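Local coordinates for protein glutathione S-transferase 2 (Onchocerca volvulus, PDB 1TU7) that conjugates glutathione to electrophilic compounds as a homodimeric pi-class transferase and appears to be central to the parasite's detoxification system, at residues A[75-79]-A[146-152]; A[86-90]-A[141-145]. One frame throughout, in Å; residues are numbered along the deposited sequence.

Interaction 1: A[75-79]-A[146-152]; sequences NLNGE and KISYADY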
# COMPACT_ATOMS: atom_id res chain seq x y z
N ASN A 75 19.74 4.90 0.03
CA ASN A 75 19.55 6.35 0.01
C ASN A 75 18.66 6.86 -1.11
O ASN A 75 18.90 7.93 -1.67
CB ASN A 75 20.94 7.02 -0.03
CG ASN A 75 20.98 8.45 0.52
OD1 ASN A 75 21.90 9.25 0.16
ND2 ASN A 75 20.03 8.81 1.32
N LEU A 76 17.63 6.07 -1.43
CA LEU A 76 16.63 6.42 -2.44
C LEU A 76 15.26 6.67 -1.79
O LEU A 76 14.23 6.48 -2.42
CB LEU A 76 16.53 5.32 -3.50
CG LEU A 76 17.28 5.57 -4.80
CD1 LEU A 76 18.76 5.46 -4.58
CD2 LEU A 76 16.81 4.61 -5.90
N ASN A 77 15.27 7.13 -0.55
CA ASN A 77 14.06 7.40 0.26
C ASN A 77 13.90 8.88 0.57
O ASN A 77 13.27 9.22 1.55
CB ASN A 77 14.19 6.62 1.57
CG ASN A 77 12.89 6.47 2.32
OD1 ASN A 77 12.91 6.41 3.57
ND2 ASN A 77 11.81 6.29 1.62
N GLY A 78 14.47 9.76 -0.23
CA GLY A 78 14.42 11.21 0.01
C GLY A 78 15.46 11.65 1.00
O GLY A 78 16.04 10.86 1.72
N GLU A 79 15.66 12.96 1.04
CA GLU A 79 16.70 13.55 1.88
C GLU A 79 16.18 14.13 3.18
O GLU A 79 16.98 14.41 4.08
CB GLU A 79 17.45 14.62 1.11
CG GLU A 79 18.31 14.10 -0.02
CD GLU A 79 19.24 15.16 -0.58
OE1 GLU A 79 19.10 16.36 -0.20
OE2 GLU A 79 20.13 14.81 -1.37
N LYS A 146 17.30 13.91 -8.10
CA LYS A 146 17.76 12.72 -7.42
C LYS A 146 16.70 11.66 -7.50
O LYS A 146 15.52 11.90 -7.24
CB LYS A 146 18.08 13.04 -5.98
CG LYS A 146 19.32 13.93 -5.89
CD LYS A 146 19.51 14.52 -4.52
CE LYS A 146 20.65 15.52 -4.56
NZ LYS A 146 20.43 16.55 -3.50
N ILE A 147 17.14 10.46 -7.86
CA ILE A 147 16.26 9.34 -8.03
C ILE A 147 15.77 8.81 -6.70
O ILE A 147 16.47 8.89 -5.68
CB ILE A 147 16.96 8.25 -8.88
CG1 ILE A 147 15.91 7.23 -9.39
CG2 ILE A 147 18.14 7.59 -8.12
CD1 ILE A 147 16.00 6.90 -10.81
N SER A 148 14.56 8.28 -6.72
CA SER A 148 13.96 7.66 -5.55
C SER A 148 13.24 6.40 -5.97
O SER A 148 13.01 6.16 -7.16
CB SER A 148 12.97 8.60 -4.88
OG SER A 148 11.85 8.88 -5.72
N TYR A 149 12.79 5.62 -5.00
CA TYR A 149 12.15 4.37 -5.35
C TYR A 149 10.88 4.60 -6.17
O TYR A 149 10.52 3.76 -6.99
CB TYR A 149 11.85 3.49 -4.15
CG TYR A 149 10.84 4.00 -3.16
CD1 TYR A 149 9.50 3.63 -3.27
CD2 TYR A 149 11.20 4.81 -2.09
CE1 TYR A 149 8.56 4.05 -2.38
CE2 TYR A 149 10.25 5.21 -1.15
CZ TYR A 149 8.93 4.83 -1.30
OH TYR A 149 8.00 5.23 -0.35
N ALA A 150 10.19 5.72 -5.92
CA ALA A 150 8.94 5.97 -6.58
C ALA A 150 9.12 6.15 -8.08
O ALA A 150 8.21 5.82 -8.84
CB ALA A 150 8.23 7.19 -5.99
N ASP A 151 10.29 6.61 -8.52
CA ASP A 151 10.55 6.72 -9.95
C ASP A 151 10.41 5.40 -10.68
O ASP A 151 9.86 5.35 -11.80
CB ASP A 151 11.94 7.30 -10.21
CG ASP A 151 12.06 8.72 -9.78
OD1 ASP A 151 11.24 9.57 -10.21
OD2 ASP A 151 12.99 9.05 -9.02
N TYR A 152 10.87 4.32 -10.08
CA TYR A 152 10.77 3.01 -10.74
C TYR A 152 9.35 2.54 -10.85
O TYR A 152 8.95 1.95 -11.83
CB TYR A 152 11.63 1.96 -10.01
CG TYR A 152 13.09 2.40 -9.86
CD1 TYR A 152 13.62 2.65 -8.59
CD2 TYR A 152 13.90 2.60 -10.96
CE1 TYR A 152 14.92 3.05 -8.46
CE2 TYR A 152 15.21 3.00 -10.82
CZ TYR A 152 15.70 3.23 -9.57
OH TYR A 152 17.00 3.64 -9.44
O HOH W 1 9.13 6.87 1.58
O HOH W 2 15.86 9.73 -2.91
O HOH W 3 21.29 17.82 -1.05
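The carbonyl oxygen of L76 is gripped by the chain where helix 149-164 starts. It accepts a hydrogen bond from Y149 N at 3.1 Å, in the carbonyl plane, and a CA-H...O contact from S148 CA at 3.4 Å; the Y149 ring adds its CD2 edge. The L76 side chain lies across the other segment: CG sits 3.5 Å from I147 O, while CD2 reaches the edge of the Y152 ring, 3.5 Å from CE1, and also meets I147 CG2. The Y152 hydroxyl is hydrogen-bonded to D23 and Q24. N77 CG is anti to its own backbone N (chi1 -164°), and this lays the amide alongside the Y149 ring, the planes 34° apart and N77 ND2 3.4 Å from Y149 CE2. Water 1 joins their polar ends, weakly on the amide side, and water 2 links G78 N to I147 O. Near solvent, K146 NZ comes to E79 OE2 from above the carboxylate plane, a salt bridge of 2.8 Å; water 3 spans the same pair, donating to E79 OE1 and weakly accepting from K146 NZ. Within 146-152, D151 OD2 accepts from S148 N at 2.9 Å. This is the N3-to-N-cap half of the S-x-x-D capping box known at this helix in glutathione transferases, here set against the linker between the thioredoxin-like and helical domains.

Interaction 2: A[86-90]-A[141-145]; sequences YIDMF and LILGD
This is a buried, almost wholly apolar contact inside the helical domain: the start of helix 81-107 meets a type I beta turn, L141 to G144, in the loop that leads into helix 149-164. The turn's two corner residues, I142 and L143, supply all the touching side chains on that side. I142 comes at F90 from the opposite direction and spreads its two branches. CD1 lies over one face of the F90 ring, 4.0 Å from the centroid and 15° off the normal, a CH-pi contact displaced toward the rim. CG2, anti to the backbone N, turns into the groove between Y86, I87 and F90, with Y86 CE1 at 3.7 Å and F90 CD1 at 3.9 Å. L143 crosses I87 at about a right angle, its CG 3.5 Å from I87 CG2. I87 has CG1 between its backbone N and carbonyl carbon (chi1 64°), which leaves CG2 as the branch facing the leucine. L143 CD2 then slides along to the edge of the Y86 ring at CD1. L131 of helix 109-132 touches the side chains of Y86 and F90. The polar business is small and goes through water 4, which lies in the plane of the Y86 ring: it accepts from Y86 OH at 2.7 Å and donates to I142 O at 2.7 Å. With no direct hydrogen bond between helix and turn, their fit rests on shape and the hydrophobic effect, while the tyrosine O-H is directed at this one water, which in turn satisfies the buried I142 carbonyl.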
# COMPACT_ATOMS: atom_id res chain seq x y z
N TYR A 86 6.53 12.50 0.53
CA TYR A 86 6.08 12.79 -0.83
C TYR A 86 6.23 11.62 -1.77
O TYR A 86 5.30 11.25 -2.50
CB TYR A 86 6.83 14.01 -1.38
CG TYR A 86 6.42 14.33 -2.80
CD1 TYR A 86 7.29 14.23 -3.83
CD2 TYR A 86 5.14 14.75 -3.09
CE1 TYR A 86 6.94 14.52 -5.12
CE2 TYR A 86 4.76 15.06 -4.39
CZ TYR A 86 5.67 14.95 -5.39
OH TYR A 86 5.31 15.25 -6.69
N ILE A 87 7.40 10.99 -1.77
CA ILE A 87 7.60 9.87 -2.66
C ILE A 87 6.72 8.69 -2.31
O ILE A 87 6.30 7.97 -3.18
CB ILE A 87 9.07 9.46 -2.76
CG1 ILE A 87 9.64 8.94 -1.43
CG2 ILE A 87 9.86 10.60 -3.38
CD1 ILE A 87 11.11 8.57 -1.48
N ASP A 88 6.44 8.50 -1.02
CA ASP A 88 5.54 7.44 -0.56
C ASP A 88 4.16 7.72 -1.06
O ASP A 88 3.51 6.88 -1.68
CB ASP A 88 5.62 7.42 0.96
CG ASP A 88 4.89 6.32 1.60
OD1 ASP A 88 4.23 5.50 0.92
OD2 ASP A 88 4.96 6.23 2.87
N MET A 89 3.69 8.94 -0.82
CA MET A 89 2.38 9.35 -1.28
C MET A 89 2.26 9.13 -2.81
O MET A 89 1.26 8.61 -3.30
CB MET A 89 2.17 10.82 -0.92
CG MET A 89 0.84 11.37 -1.32
SD MET A 89 0.74 13.16 -0.97
CE MET A 89 1.15 13.81 -2.53
N PHE A 90 3.27 9.55 -3.55
CA PHE A 90 3.29 9.40 -5.01
C PHE A 90 3.21 7.92 -5.40
O PHE A 90 2.39 7.51 -6.22
CB PHE A 90 4.55 10.07 -5.58
CG PHE A 90 4.43 10.52 -7.03
CD1 PHE A 90 4.59 11.84 -7.36
CD2 PHE A 90 4.17 9.64 -8.04
CE1 PHE A 90 4.44 12.28 -8.63
CE2 PHE A 90 4.05 10.10 -9.34
CZ PHE A 90 4.17 11.42 -9.62
N LEU A 141 13.06 14.01 -12.38
CA LEU A 141 12.53 12.86 -11.65
C LEU A 141 11.52 13.31 -10.59
O LEU A 141 11.25 14.51 -10.40
CB LEU A 141 13.67 12.05 -11.03
CG LEU A 141 14.75 11.61 -12.04
CD1 LEU A 141 15.99 11.03 -11.33
CD2 LEU A 141 14.15 10.64 -13.04
N ILE A 142 10.96 12.37 -9.83
CA ILE A 142 9.91 12.75 -8.90
C ILE A 142 10.39 13.77 -7.87
O ILE A 142 9.67 14.70 -7.54
CB ILE A 142 9.28 11.49 -8.28
CG1 ILE A 142 8.38 10.80 -9.31
CG2 ILE A 142 8.46 11.80 -7.04
CD1 ILE A 142 7.98 9.40 -8.94
N LEU A 143 11.61 13.62 -7.38
CA LEU A 143 12.14 14.58 -6.40
C LEU A 143 12.92 15.72 -7.04
O LEU A 143 13.43 16.59 -6.32
CB LEU A 143 13.01 13.89 -5.35
CG LEU A 143 12.22 13.06 -4.33
CD1 LEU A 143 13.20 12.36 -3.36
CD2 LEU A 143 11.20 13.94 -3.60
N GLY A 144 12.98 15.73 -8.37
CA GLY A 144 13.84 16.66 -9.10
C GLY A 144 15.07 15.97 -9.66
O GLY A 144 14.97 15.17 -10.57
N ASP A 145 16.26 16.28 -9.12
CA ASP A 145 17.49 15.74 -9.69
C ASP A 145 17.92 14.37 -9.18
O ASP A 145 18.82 13.76 -9.73
CB ASP A 145 18.64 16.72 -9.41
CG ASP A 145 18.56 17.94 -10.26
OD1 ASP A 145 19.40 18.85 -10.03
OD2 ASP A 145 17.73 18.08 -11.19
O HOH W 4 7.28 15.51 -8.48

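In the fold
Interaction 2 is nested within interaction 1: the chain runs 75-79, 86-90, 141-145, 146-152, so the two inner segments meet inside the loop closed by the outer pair. Their centres lie only 7 Å apart, and the second halves are consecutive, together forming the entry to helix 149-164. The two contacts touch directly. D151 OD1 probably takes a hydrogen bond from I142 N at 2.8 Å, and I87 CD1 packs on Y149 CE2 at 3.5 Å. Both contacts lie on the same side of the chain's centre and tie helix 81-107, the interdomain linker and the start of helix 149-164 together. Neither touches the bound glutathione, about 12 Å from the side chains of Y149 and F90.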